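PDB 4A9V: PHOX from Pseudomonas fluorescens, which acts as an alkaline phosphatase, probably hydrolysing phosphate monoesters with a complex iron-calcium cofactor held in a beta-propeller. Local coordinates for residues Leu149-Ala155 with Thr260-Ala266; Cys199-Ser203 with Arg233-Ala237; Tyr399-Asn404 with Ser477-Phe483. All coordinates share one frame; numbering follows the deposited sequence. Where two conformers were deposited one is given.

Interaction 1. Residues Leu149-Ala155 with Thr260-Ala266; sequences LRISGPA and TPVKRTA. With EDO (1,2-ethanediol), chain P; EDO (1,2-ethanediol), chain M.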
ATOM      1  N   LEU A 149       8.594 -17.818  -6.406  1.00  8.45           N
ATOM      2  CA  LEU A 149       7.424 -17.828  -5.531  1.00  8.67           C
ATOM      3  C   LEU A 149       6.454 -18.928  -5.951  1.00  8.44           C
ATOM      4  O   LEU A 149       6.528 -19.457  -7.055  1.00 10.01           O
ATOM      5  CB  LEU A 149       6.695 -16.475  -5.584  1.00  9.45           C
ATOM      6  CG  LEU A 149       7.121 -15.380  -4.614  1.00 14.28           C
ATOM      7  CD1 LEU A 149       8.603 -15.068  -4.616  1.00 17.16           C
ATOM      8  CD2 LEU A 149       6.327 -14.107  -4.842  1.00 15.76           C
ATOM      9  N   ARG A 150       5.531 -19.233  -5.047  1.00  8.67           N
ATOM     10  CA  ARG A 150       4.498 -20.236  -5.277  0.50  9.42           C
ATOM     11  C   ARG A 150       3.159 -19.540  -5.473  1.00  8.16           C
ATOM     12  O   ARG A 150       2.913 -18.483  -4.893  1.00  9.45           O
ATOM     13  CB  ARG A 150       4.405 -21.182  -4.068  0.50 14.06           C
ATOM     14  CG  ARG A 150       3.139 -22.029  -4.028  0.50 23.52           C
ATOM     15  CD  ARG A 150       3.167 -23.027  -2.877  0.50 48.90           C
ATOM     16  NE  ARG A 150       1.852 -23.611  -2.614  0.50 53.19           N
ATOM     17  CZ  ARG A 150       1.192 -23.480  -1.467  0.50 81.64           C
ATOM     18  NH1 ARG A 150       1.719 -22.782  -0.470  0.50 79.47           N
ATOM     19  NH2 ARG A 150       0.077 -24.172  -1.259  0.50 68.62           N
ATOM     20  N   ILE A 151       2.266 -20.180  -6.218  1.00  8.68           N
ATOM     21  CA  ILE A 151       0.880 -19.732  -6.347  1.00  8.32           C
ATOM     22  C   ILE A 151      -0.038 -20.749  -5.680  1.00  8.91           C
ATOM     23  O   ILE A 151       0.115 -21.949  -5.911  1.00  9.87           O
ATOM     24  CB  ILE A 151       0.456 -19.612  -7.824  1.00  9.54           C
ATOM     25  CG1 ILE A 151       1.460 -18.777  -8.618  1.00 10.66           C
ATOM     26  CG2 ILE A 151      -0.933 -19.009  -7.928  1.00 10.58           C
ATOM     27  CD1 ILE A 151       1.189 -18.773 -10.108  1.00 13.52           C
ATOM     28  N   SER A 152      -0.929 -20.283  -4.812  1.00  7.79           N
ATOM     29  CA  SER A 152      -1.875 -21.169  -4.151  0.50  8.42           C
ATOM     30  C   SER A 152      -3.292 -20.615  -4.249  1.00  7.77           C
ATOM     31  O   SER A 152      -3.517 -19.526  -4.786  1.00  9.02           O
ATOM     32  CB  SER A 152      -1.480 -21.390  -2.688  0.50  7.19           C
ATOM     33  OG  SER A 152      -2.093 -22.562  -2.168  0.50  7.07           O
ATOM     34  N   GLY A 153      -4.256 -21.380  -3.749  1.00  8.89           N
ATOM     35  CA  GLY A 153      -5.658 -20.974  -3.782  1.00  9.34           C
ATOM     36  C   GLY A 153      -6.324 -21.439  -5.066  1.00  7.94           C
ATOM     37  O   GLY A 153      -5.728 -22.163  -5.867  1.00  9.74           O
ATOM     38  N   PRO A 154      -7.572 -21.013  -5.281  1.00  8.82           N
ATOM     39  CA  PRO A 154      -8.375 -21.646  -6.318  1.00  9.82           C
ATOM     40  C   PRO A 154      -7.835 -21.462  -7.733  1.00 10.17           C
ATOM     41  O   PRO A 154      -8.171 -22.248  -8.615  1.00 12.11           O
ATOM     42  CB  PRO A 154      -9.734 -20.970  -6.164  1.00 12.44           C
ATOM     43  CG  PRO A 154      -9.797 -20.628  -4.714  1.00 11.97           C
ATOM     44  CD  PRO A 154      -8.394 -20.210  -4.360  1.00  9.64           C
ATOM     45  N   ALA A 155      -7.082 -20.395  -7.978  1.00  9.36           N
ATOM     46  CA  ALA A 155      -6.584 -20.130  -9.322  1.00  9.74           C
ATOM     47  C   ALA A 155      -5.241 -20.798  -9.595  1.00  9.57           C
ATOM     48  O   ALA A 155      -4.798 -20.816 -10.733  1.00 10.76           O
ATOM     49  CB  ALA A 155      -6.502 -18.632  -9.584  1.00 11.00           C
ATOM     50  N   THR A 260       9.352 -20.105   0.981  1.00  9.80           N
ATOM     51  CA  THR A 260       8.914 -19.632  -0.325  1.00 10.41           C
ATOM     52  C   THR A 260       7.589 -18.890  -0.187  1.00  8.84           C
ATOM     53  O   THR A 260       6.589 -19.478   0.224  1.00  9.47           O
ATOM     54  CB  THR A 260       8.754 -20.815  -1.302  1.00 10.87           C
ATOM     55  OG1 THR A 260      10.023 -21.453  -1.481  1.00 13.03           O
ATOM     56  CG2 THR A 260       8.240 -20.355  -2.647  1.00 12.87           C
ATOM     57  N   PRO A 261       7.574 -17.585  -0.503  1.00  7.95           N
ATOM     58  CA  PRO A 261       6.328 -16.833  -0.386  1.00  8.51           C
ATOM     59  C   PRO A 261       5.263 -17.338  -1.345  1.00  7.45           C
ATOM     60  O   PRO A 261       5.566 -17.967  -2.366  1.00  8.20           O
ATOM     61  CB  PRO A 261       6.746 -15.398  -0.731  1.00  8.55           C
ATOM     62  CG  PRO A 261       8.221 -15.360  -0.459  1.00  9.32           C
ATOM     63  CD  PRO A 261       8.707 -16.719  -0.865  1.00  9.79           C
ATOM     64  N   VAL A 262       4.013 -17.048  -0.988  1.00  7.29           N
ATOM     65  CA  VAL A 262       2.858 -17.654  -1.642  1.00  8.27           C
ATOM     66  C   VAL A 262       1.871 -16.578  -2.086  1.00  7.07           C
ATOM     67  O   VAL A 262       1.372 -15.804  -1.267  1.00  7.47           O
ATOM     68  CB  VAL A 262       2.123 -18.618  -0.696  1.00  9.24           C
ATOM     69  CG1 VAL A 262       0.983 -19.302  -1.436  1.00 10.61           C
ATOM     70  CG2 VAL A 262       3.078 -19.645  -0.109  1.00 11.74           C
ATOM     71  N   LYS A 263       1.539 -16.582  -3.375  1.00  6.56           N
ATOM     72  CA  LYS A 263       0.476 -15.724  -3.899  1.00  6.77           C
ATOM     73  C   LYS A 263      -0.881 -16.334  -3.580  1.00  6.71           C
ATOM     74  O   LYS A 263      -1.170 -17.471  -3.958  1.00  8.08           O
ATOM     75  CB  LYS A 263       0.645 -15.512  -5.400  1.00  7.21           C
ATOM     76  CG  LYS A 263       2.032 -14.998  -5.765  1.00  7.57           C
ATOM     77  CD  LYS A 263       2.033 -14.017  -6.927  1.00  7.94           C
ATOM     78  CE  LYS A 263       3.440 -13.513  -7.195  1.00  7.30           C
ATOM     79  NZ  LYS A 263       3.490 -12.450  -8.237  1.00  8.12           N
ATOM     80  N   ARG A 264      -1.697 -15.588  -2.845  1.00  6.23           N
ATOM     81  CA  ARG A 264      -2.936 -16.107  -2.279  1.00  6.60           C
ATOM     82  C   ARG A 264      -4.112 -15.729  -3.189  1.00  6.54           C
ATOM     83  O   ARG A 264      -4.738 -14.681  -3.027  1.00  6.73           O
ATOM     84  CB  ARG A 264      -3.136 -15.564  -0.862  1.00  7.06           C
ATOM     85  CG  ARG A 264      -2.075 -16.035   0.119  1.00  7.07           C
ATOM     86  CD  ARG A 264      -2.130 -17.539   0.341  1.00  8.07           C
ATOM     87  NE  ARG A 264      -1.184 -17.976   1.362  1.00  7.89           N
ATOM     88  CZ  ARG A 264      -0.932 -19.246   1.659  1.00  8.78           C
ATOM     89  NH1 ARG A 264      -1.607 -20.219   1.062  1.00 10.02           N
ATOM     90  NH2 ARG A 264      -0.012 -19.540   2.558  1.00  9.87           N
ATOM     91  N   THR A 265      -4.405 -16.581  -4.167  1.00  6.26           N
ATOM     92  CA  THR A 265      -5.369 -16.226  -5.198  1.00  6.68           C
ATOM     93  C   THR A 265      -6.815 -16.110  -4.698  1.00  6.97           C
ATOM     94  O   THR A 265      -7.630 -15.462  -5.353  1.00  7.22           O
ATOM     95  CB  THR A 265      -5.297 -17.140  -6.439  1.00  7.97           C
ATOM     96  OG1 THR A 265      -5.673 -18.482  -6.098  1.00  8.02           O
ATOM     97  CG2 THR A 265      -3.900 -17.118  -7.052  1.00  7.96           C
ATOM     98  N   ALA A 266      -7.139 -16.691  -3.543  1.00  6.81           N
ATOM     99  CA  ALA A 266      -8.485 -16.541  -2.998  1.00  7.10           C
ATOM    100  C   ALA A 266      -8.828 -15.088  -2.678  1.00  7.16           C
ATOM    101  O   ALA A 266     -10.000 -14.746  -2.552  1.00  7.72           O
ATOM    102  CB  ALA A 266      -8.682 -17.410  -1.766  1.00  7.59           C
TER
HETATM  103  C1  EDO P 910      -3.994 -24.273  -3.457  1.00 83.48           C
HETATM  104  O1  EDO P 910      -4.405 -24.911  -4.740  1.00135.86           O
HETATM  105  C2  EDO P 910      -5.242 -23.789  -2.715  1.00 28.81           C
HETATM  106  O2  EDO P 910      -5.984 -24.896  -2.181  1.00 28.51           O
HETATM  107  C1  EDO M 907       4.047 -17.752   4.186  1.00 41.06           C
HETATM  108  O1  EDO M 907       4.020 -18.299   5.510  1.00 65.33           O
HETATM  109  C2  EDO M 907       2.800 -18.202   3.433  1.00 30.17           C
HETATM  110  O2  EDO M 907       2.120 -19.196   4.209  1.00112.73           O
HETATM  111  O   HOH W   1      -0.741 -22.863   1.779  1.00 22.55           O
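T260 opens the contact by resting its methyl CG2 against the backbone of L149 and R150, 3.8 Å from R150 N. The carbonyl of P261 then accepts R150 N in a nearly straight bond, while P261 CB, in the ring, meets L149 CG. This begins the register of two parallel neighbours in a mixed sheet of the PhoX beta-propeller.

V262 pairs with R150, and its two methyls divide the work. CG1 lies over the centre of the R264 guanidinium, 3.6 Å above its plane, and in the modelled conformers of S152 and R150 it also presses on S152 CB at 3.5 Å while CG2 touches R150 NH1.

At K263 the backbone bonds in both directions: N donates to R150 O (2.8 Å) and O receives S152 N (2.9 Å). Its side chain runs over the opposite face, where it crosses that of L149 at about a right angle, CE against CD2, and the ammonium ends in a salt bridge to E193.

R264 leaves on the same face as V262 and S152, and a bend at chi2 (-65°) brings its guanidinium back toward S152. NE is bridged to E251 and NH1 to D320, whose other oxygen bonds S152 OG.

T265 closes the strand pairing. With chi1 at 65° its OG1 lies between its own N and carbonyl carbon, and from there it donates to S152 O at 2.7 Å. CG2 packs on I151 CG2, and A266 CB finally meets P154 CD.

In the modelled conformer R150 NH1 stands 4.5 Å from R264 NH1; a water accepts from R264 NH1 and, weakly, from R150 NH1. D320 and E251 probably offset the charge of R264. T265 N also grips S152 O, and OG1 takes A155 N (3.0 Å), so the chain just past strand 149-152 is held.

Interaction 2. Residues Cys199-Ser203 with Arg233-Ala237; sequences CFGSS and RFDMA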
ATOM      1  N   CYS A 199       4.356  -2.643 -15.836  1.00  7.54           N
ATOM      2  CA  CYS A 199       5.628  -3.282 -16.156  1.00  8.25           C
ATOM      3  C   CYS A 199       5.585  -4.095 -17.441  1.00  7.77           C
ATOM      4  O   CYS A 199       6.615  -4.589 -17.884  1.00  9.06           O
ATOM      5  CB  CYS A 199       6.042  -4.184 -14.998  1.00  8.92           C
ATOM      6  SG  CYS A 199       6.297  -3.299 -13.455  1.00  9.92           S
ATOM      7  N   PHE A 200       4.388  -4.290 -17.991  1.00  7.74           N
ATOM      8  CA  PHE A 200       4.213  -5.118 -19.178  1.00  8.27           C
ATOM      9  C   PHE A 200       4.063  -4.252 -20.419  1.00  8.59           C
ATOM     10  O   PHE A 200       3.592  -3.123 -20.355  1.00  9.23           O
ATOM     11  CB  PHE A 200       2.987  -6.012 -19.005  1.00  8.37           C
ATOM     12  CG  PHE A 200       3.166  -7.074 -17.954  1.00  7.82           C
ATOM     13  CD1 PHE A 200       3.024  -6.772 -16.606  1.00  7.82           C
ATOM     14  CD2 PHE A 200       3.561  -8.356 -18.307  1.00  8.21           C
ATOM     15  CE1 PHE A 200       3.279  -7.727 -15.641  1.00  8.17           C
ATOM     16  CE2 PHE A 200       3.817  -9.316 -17.347  1.00  9.20           C
ATOM     17  CZ  PHE A 200       3.691  -8.994 -16.008  1.00  8.76           C
ATOM     18  N   GLY A 201       4.529  -4.774 -21.541  1.00  9.22           N
ATOM     19  CA  GLY A 201       4.317  -4.125 -22.825  1.00 10.50           C
ATOM     20  C   GLY A 201       4.237  -5.178 -23.903  1.00 10.01           C
ATOM     21  O   GLY A 201       3.996  -6.344 -23.603  1.00 10.40           O
ATOM     22  N   SER A 202       4.446  -4.784 -25.151  1.00 10.26           N
ATOM     23  CA  SER A 202       4.505  -5.750 -26.220  1.00  9.61           C
ATOM     24  C   SER A 202       5.485  -5.285 -27.277  1.00 11.97           C
ATOM     25  O   SER A 202       5.604  -4.085 -27.543  1.00 12.88           O
ATOM     26  CB  SER A 202       3.129  -5.949 -26.852  1.00 12.71           C
ATOM     27  OG  SER A 202       3.217  -6.869 -27.927  1.00 12.25           O
ATOM     28  N   SER A 203       6.166  -6.242 -27.893  1.00 11.21           N
ATOM     29  CA  SER A 203       6.995  -5.958 -29.054  1.00 12.75           C
ATOM     30  C   SER A 203       6.159  -5.591 -30.277  1.00 13.63           C
ATOM     31  O   SER A 203       6.692  -5.081 -31.252  1.00 17.33           O
ATOM     32  CB  SER A 203       7.905  -7.147 -29.360  1.00 15.51           C
ATOM     33  OG  SER A 203       7.200  -8.373 -29.343  1.00 17.07           O
ATOM     34  N   ARG A 233       9.735 -12.019 -20.602  1.00 10.34           N
ATOM     35  CA  ARG A 233       8.699 -12.376 -19.644  1.00  9.84           C
ATOM     36  C   ARG A 233       7.610 -11.298 -19.590  1.00  9.11           C
ATOM     37  O   ARG A 233       6.458 -11.585 -19.286  1.00  9.56           O
ATOM     38  CB  ARG A 233       9.319 -12.597 -18.263  1.00 10.18           C
ATOM     39  CG  ARG A 233       8.336 -13.093 -17.215  1.00  9.45           C
ATOM     40  CD  ARG A 233       9.026 -13.733 -16.021  1.00  9.33           C
ATOM     41  NE  ARG A 233       9.793 -12.779 -15.228  1.00  9.64           N
ATOM     42  CZ  ARG A 233       9.417 -12.338 -14.032  1.00  9.38           C
ATOM     43  NH1 ARG A 233       8.144 -12.414 -13.665  1.00  9.20           N
ATOM     44  NH2 ARG A 233      10.307 -11.795 -13.216  1.00  9.68           N
ATOM     45  N   PHE A 234       8.003 -10.064 -19.885  1.00  8.79           N
ATOM     46  CA  PHE A 234       7.122  -8.906 -19.808  1.00  8.70           C
ATOM     47  C   PHE A 234       6.550  -8.490 -21.166  1.00  8.81           C
ATOM     48  O   PHE A 234       5.846  -7.476 -21.263  1.00  9.54           O
ATOM     49  CB  PHE A 234       7.881  -7.743 -19.165  1.00  8.67           C
ATOM     50  CG  PHE A 234       8.266  -8.009 -17.732  1.00  8.42           C
ATOM     51  CD1 PHE A 234       7.330  -7.900 -16.724  1.00  9.06           C
ATOM     52  CD2 PHE A 234       9.479  -8.598 -17.426  1.00  9.06           C
ATOM     53  CE1 PHE A 234       7.617  -8.315 -15.438  1.00 10.16           C
ATOM     54  CE2 PHE A 234       9.778  -9.017 -16.138  1.00 10.67           C
ATOM     55  CZ  PHE A 234       8.835  -8.894 -15.149  1.00 10.54           C
ATOM     56  N   ASP A 235       6.863  -9.271 -22.204  1.00  8.80           N
ATOM     57  CA  ASP A 235       6.375  -9.027 -23.561  1.00 10.26           C
ATOM     58  C   ASP A 235       5.097  -9.817 -23.806  1.00  9.77           C
ATOM     59  O   ASP A 235       5.123 -11.047 -23.933  1.00 10.20           O
ATOM     60  CB  ASP A 235       7.456  -9.435 -24.560  1.00 10.09           C
ATOM     61  CG  ASP A 235       7.059  -9.186 -26.006  1.00 11.00           C
ATOM     62  OD1 ASP A 235       5.911  -8.750 -26.265  1.00 12.21           O
ATOM     63  OD2 ASP A 235       7.925  -9.397 -26.879  1.00 14.88           O
ATOM     64  N   MET A 236       3.976  -9.102 -23.827  1.00  9.68           N
ATOM     65  CA  MET A 236       2.661  -9.717 -23.978  1.00 10.54           C
ATOM     66  C   MET A 236       2.451 -10.425 -25.315  1.00 10.50           C
ATOM     67  O   MET A 236       1.537 -11.239 -25.432  1.00 11.83           O
ATOM     68  CB  MET A 236       1.567  -8.669 -23.786  1.00  9.73           C
ATOM     69  CG  MET A 236       1.508  -8.100 -22.382  1.00 10.89           C
ATOM     70  SD  MET A 236       0.806  -9.278 -21.212  1.00 11.45           S
ATOM     71  CE  MET A 236      -0.892  -9.369 -21.769  1.00 11.29           C
ATOM     72  N   ALA A 237       3.282 -10.127 -26.313  1.00 11.79           N
ATOM     73  CA  ALA A 237       3.216 -10.848 -27.586  1.00 12.25           C
ATOM     74  C   ALA A 237       3.667 -12.294 -27.391  1.00 14.31           C
ATOM     75  O   ALA A 237       3.381 -13.150 -28.227  1.00 16.35           O
ATOM     76  CB  ALA A 237       4.067 -10.159 -28.646  1.00 15.42           C
TER
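F200 lays its ring beside F234. CB lies 3.9 Å from F234 O. With chi1 at -69°, CG stands anti to the carbonyl carbon, and the ring extends toward F234, with R233 O oblique to it. CD2 meets F234 O and CA, and also M236 SD at 4.1 Å in an oblique Met-aromatic contact. CE2 reaches F234 CD1 at 3.8 Å, the atom that covers one ring face toward its rim, and CZ at the tip touches F234 CD1 and CE1. The ring planes of F200 and F234 meet obliquely at 52°.

Beyond the rings, G201 is clamped by two backbone bonds: its N donates to F234 O (3.0 Å), and its O accepts M236 N (2.8 Å). D235 OD2 takes S203 OG at 2.8 Å through the syn lone pair, while OD1 receives S203 N and A237 N from opposite faces of the carboxylate. The A237 bond makes an Asx turn.

Three donors therefore fix the rotation of one carboxylate, probably favouring its ionised form, and tie the loop between strand 189-193 and helix 211-216 to the one between that helix and strand 249-252, with apolar ring packing at the other end.

Interaction 3. Residues Tyr399-Asn404 with Ser477-Phe483; sequences YCTLTN and SPDGLGF. With CA (calcium ion), chain R; CA (calcium ion), chain Q.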
ATOM      1  N   TYR A 399     -11.470   2.276   8.344  1.00  6.00           N
ATOM      2  CA  TYR A 399     -11.185   3.554   7.694  1.00  6.29           C
ATOM      3  C   TYR A 399     -10.441   3.282   6.398  1.00  6.23           C
ATOM      4  O   TYR A 399      -9.553   2.426   6.360  1.00  7.15           O
ATOM      5  CB  TYR A 399     -10.306   4.428   8.596  1.00  6.78           C
ATOM      6  CG  TYR A 399     -10.947   4.806   9.910  1.00  6.82           C
ATOM      7  CD1 TYR A 399     -11.124   3.866  10.919  1.00  7.11           C
ATOM      8  CD2 TYR A 399     -11.352   6.108  10.156  1.00  7.36           C
ATOM      9  CE1 TYR A 399     -11.772   4.192  12.096  1.00  7.47           C
ATOM     10  CE2 TYR A 399     -11.965   6.452  11.341  1.00  7.92           C
ATOM     11  CZ  TYR A 399     -12.179   5.497  12.310  1.00  7.66           C
ATOM     12  OH  TYR A 399     -12.849   5.851  13.453  1.00  8.98           O
ATOM     13  N   CYS A 400     -10.803   4.001   5.338  1.00  6.41           N
ATOM     14  CA  CYS A 400     -10.232   3.799   4.016  1.00  6.38           C
ATOM     15  C   CYS A 400     -10.007   5.164   3.379  1.00  6.22           C
ATOM     16  O   CYS A 400     -10.935   5.972   3.283  1.00  7.07           O
ATOM     17  CB  CYS A 400     -11.221   3.005   3.153  1.00  7.80           C
ATOM     18  SG  CYS A 400     -10.654   2.634   1.478  1.00  8.78           S
ATOM     19  N   THR A 401      -8.794   5.414   2.901  1.00  6.04           N
ATOM     20  CA  THR A 401      -8.568   6.626   2.133  1.00  6.16           C
ATOM     21  C   THR A 401      -9.105   6.464   0.714  1.00  6.61           C
ATOM     22  O   THR A 401      -9.024   5.386   0.111  1.00  7.12           O
ATOM     23  CB  THR A 401      -7.082   7.006   2.102  1.00  6.50           C
ATOM     24  OG1 THR A 401      -6.326   5.888   1.640  1.00  7.03           O
ATOM     25  CG2 THR A 401      -6.598   7.432   3.475  1.00  6.85           C
ATOM     26  N   LEU A 402      -9.701   7.538   0.220  1.00  6.05           N
ATOM     27  CA  LEU A 402     -10.124   7.657  -1.164  1.00  5.89           C
ATOM     28  C   LEU A 402      -9.365   8.865  -1.695  1.00  6.52           C
ATOM     29  O   LEU A 402      -9.686  10.015  -1.357  1.00  7.15           O
ATOM     30  CB  LEU A 402     -11.641   7.875  -1.220  1.00  6.69           C
ATOM     31  CG  LEU A 402     -12.512   6.763  -0.616  1.00  7.19           C
ATOM     32  CD1 LEU A 402     -13.978   7.175  -0.617  1.00  7.41           C
ATOM     33  CD2 LEU A 402     -12.320   5.477  -1.409  1.00  9.19           C
ATOM     34  N   THR A 403      -8.221   8.602  -2.317  1.00  6.48           N
ATOM     35  CA  THR A 403      -7.161   9.590  -2.306  1.00  6.08           C
ATOM     36  C   THR A 403      -7.497  10.822  -3.159  1.00  6.82           C
ATOM     37  O   THR A 403      -7.149  11.943  -2.797  1.00  7.25           O
ATOM     38  CB  THR A 403      -5.796   8.959  -2.664  1.00  6.78           C
ATOM     39  OG1 THR A 403      -4.759   9.860  -2.271  1.00  7.09           O
ATOM     40  CG2 THR A 403      -5.653   8.650  -4.140  1.00  7.21           C
ATOM     41  N   ASN A 404      -8.166  10.592  -4.288  1.00  6.85           N
ATOM     42  CA  ASN A 404      -8.676  11.636  -5.180  1.00  7.83           C
ATOM     43  C   ASN A 404      -9.319  10.941  -6.385  1.00  8.00           C
ATOM     44  O   ASN A 404      -9.272   9.709  -6.498  1.00  8.26           O
ATOM     45  CB  ASN A 404      -7.567  12.610  -5.614  1.00  7.85           C
ATOM     46  CG  ASN A 404      -6.339  11.908  -6.158  1.00  8.80           C
ATOM     47  OD1 ASN A 404      -6.409  11.164  -7.141  1.00  9.16           O
ATOM     48  ND2 ASN A 404      -5.185  12.187  -5.550  1.00  9.45           N
ATOM     49  N   SER A 477      -4.838  14.422  -0.733  1.00  7.38           N
ATOM     50  CA  SER A 477      -4.529  13.070  -1.174  1.00  6.86           C
ATOM     51  C   SER A 477      -4.018  12.196  -0.025  1.00  7.09           C
ATOM     52  O   SER A 477      -2.943  11.598  -0.107  1.00  7.12           O
ATOM     53  CB  SER A 477      -3.517  13.100  -2.316  1.00  7.26           C
ATOM     54  OG  SER A 477      -3.985  13.895  -3.394  1.00  8.54           O
ATOM     55  N   PRO A 478      -4.834  12.035   1.022  1.00  6.53           N
ATOM     56  CA  PRO A 478      -4.496  11.032   2.025  1.00  7.10           C
ATOM     57  C   PRO A 478      -4.393   9.652   1.372  1.00  6.88           C
ATOM     58  O   PRO A 478      -5.118   9.349   0.424  1.00  6.81           O
ATOM     59  CB  PRO A 478      -5.677  11.101   2.995  1.00  8.05           C
ATOM     60  CG  PRO A 478      -6.824  11.521   2.131  1.00  8.16           C
ATOM     61  CD  PRO A 478      -6.234  12.484   1.133  1.00  7.20           C
ATOM     62  N   ASP A 479      -3.480   8.833   1.873  1.00  6.23           N
ATOM     63  CA  ASP A 479      -3.097   7.604   1.192  1.00  6.57           C
ATOM     64  C   ASP A 479      -2.865   6.539   2.265  1.00  6.22           C
ATOM     65  O   ASP A 479      -3.787   5.778   2.593  1.00  6.89           O
ATOM     66  CB  ASP A 479      -1.868   7.890   0.294  1.00  6.95           C
ATOM     67  CG  ASP A 479      -1.350   6.676  -0.465  1.00  6.92           C
ATOM     68  OD1 ASP A 479      -1.504   5.530   0.003  1.00  7.59           O
ATOM     69  OD2 ASP A 479      -0.645   6.897  -1.480  1.00  7.29           O
ATOM     70  N   GLY A 480      -1.728   6.597   2.949  1.00  6.04           N
ATOM     71  CA  GLY A 480      -1.481   5.679   4.042  1.00  6.20           C
ATOM     72  C   GLY A 480      -2.280   6.011   5.289  1.00  5.86           C
ATOM     73  O   GLY A 480      -2.609   7.169   5.559  1.00  6.33           O
ATOM     74  N   LEU A 481      -2.515   4.979   6.096  1.00  5.95           N
ATOM     75  CA  LEU A 481      -3.168   5.106   7.398  1.00  6.28           C
ATOM     76  C   LEU A 481      -2.522   4.128   8.363  1.00  6.16           C
ATOM     77  O   LEU A 481      -2.103   3.039   7.957  1.00  6.81           O
ATOM     78  CB  LEU A 481      -4.655   4.764   7.300  1.00  7.16           C
ATOM     79  CG  LEU A 481      -5.571   5.668   6.481  1.00  6.62           C
ATOM     80  CD1 LEU A 481      -6.962   5.056   6.448  1.00  7.35           C
ATOM     81  CD2 LEU A 481      -5.609   7.076   7.044  1.00  7.40           C
ATOM     82  N   GLY A 482      -2.548   4.455   9.649  1.00  6.21           N
ATOM     83  CA  GLY A 482      -2.182   3.490  10.674  1.00  6.47           C
ATOM     84  C   GLY A 482      -2.821   3.867  11.986  1.00  6.88           C
ATOM     85  O   GLY A 482      -2.858   5.034  12.335  1.00  9.60           O
ATOM     86  N   PHE A 483      -3.255   2.876  12.752  1.00  7.18           N
ATOM     87  CA  PHE A 483      -3.629   3.087  14.145  1.00  6.94           C
ATOM     88  C   PHE A 483      -2.461   2.733  15.046  1.00  7.47           C
ATOM     89  O   PHE A 483      -1.734   1.768  14.783  1.00  9.45           O
ATOM     90  CB  PHE A 483      -4.836   2.225  14.528  1.00  7.67           C
ATOM     91  CG  PHE A 483      -6.158   2.896  14.289  1.00  7.36           C
ATOM     92  CD1 PHE A 483      -6.596   3.895  15.138  1.00  8.35           C
ATOM     93  CD2 PHE A 483      -6.979   2.503  13.239  1.00  8.00           C
ATOM     94  CE1 PHE A 483      -7.806   4.510  14.937  1.00  8.84           C
ATOM     95  CE2 PHE A 483      -8.193   3.128  13.028  1.00  8.45           C
ATOM     96  CZ  PHE A 483      -8.618   4.113  13.895  1.00  8.78           C
TER
HETATM   97 CA    CA R1592      -1.275   7.404  -3.623  0.93  7.82          CA
HETATM   98 CA    CA Q1591      -0.015   4.515  -1.748  1.00  7.90          CA
HETATM   99  O   HOH W   2       2.346   3.523  -2.963  1.00  8.23           O
HETATM  100  O   HOH W   3       1.156   2.773  -0.365  1.00  8.22           O
HETATM  101  O   HOH W   4       1.708   5.683  -0.381  1.00  9.43           O
HETATM  102  O   HOH W   5       0.976   6.139  -3.562  1.00 10.54           O
HETATM  103  O   HOH W   6      -0.501   6.556  -5.724  0.50 47.64           O
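T401 and T403 bind the carbonyls of D479 and P478 where two sheets of the beta-propeller meet. Strand 398-402 belongs to one sheet and strand 478-483 edges another. The short axes run 151° apart in direction and approach to 6.1 Å, and the polar links between them come from side chains.

The tight part is centred on the threonines. T401 holds OG1 between its own N and carbonyl carbon, aiming it at D479 O, 2.7 Å away in the carbonyl plane and on a lone pair. Its methyl CG2 meets L481 CG at 3.6 Å, the two side chains tip to tip. T403 OG1 donates to P478 O over 2.8 Å but comes from well above that carbonyl's plane. One residue further, N404 ND2 points an N-H in the amide plane at S477 OG.

Toward the far end apolar contacts take over: L481 CD1 lies against Y399 CB and O, and the edge of F483 points at the face of Y399 in an offset edge-to-face pair, with planes at 72° and Y399 CE1 3.6 Å from F483 CZ. This is the looser end, where F483 is partly exposed; Y399 OH is taken by R431.

The other side of strand 478-483 carries the buried metal cluster, where the waters are calcium ligands. D479 turns its CB away from 399-404, at a classic beta bulge formed with G480 against strand 489-493, and CG anti to the backbone N (chi1 179°) carries the carboxylate to two calcium ions. E273, E387 and D494 supply further carboxylates. D479 OD2 bridges both ions, 2.3 Å from one calcium and 2.5 Å from the other, and D479 OD1 also binds the second at 2.5 Å, chelating it.

How the interactions relate
Interactions 1 and 2 are neighbours in space: their nearest atoms are about 7 Å apart and their centres 23 Å. In sequence, both segments of interaction 2 fall between 149-155 and 260-266, so the loops it pins belong to the excursion that the parallel strand pair closes. Interaction 3 follows later in the chain and stands apart, its nearest atoms about 18 Å from interaction 1 and about 17 Å from interaction 2. It alone supplies a calcium ligand, D479, whose side chain comes to about 4 Å from the mu-oxo-diiron group. In interaction 2, the C199 side chain remains about 12 Å from that group, and interaction 1 lies away from the metal sites.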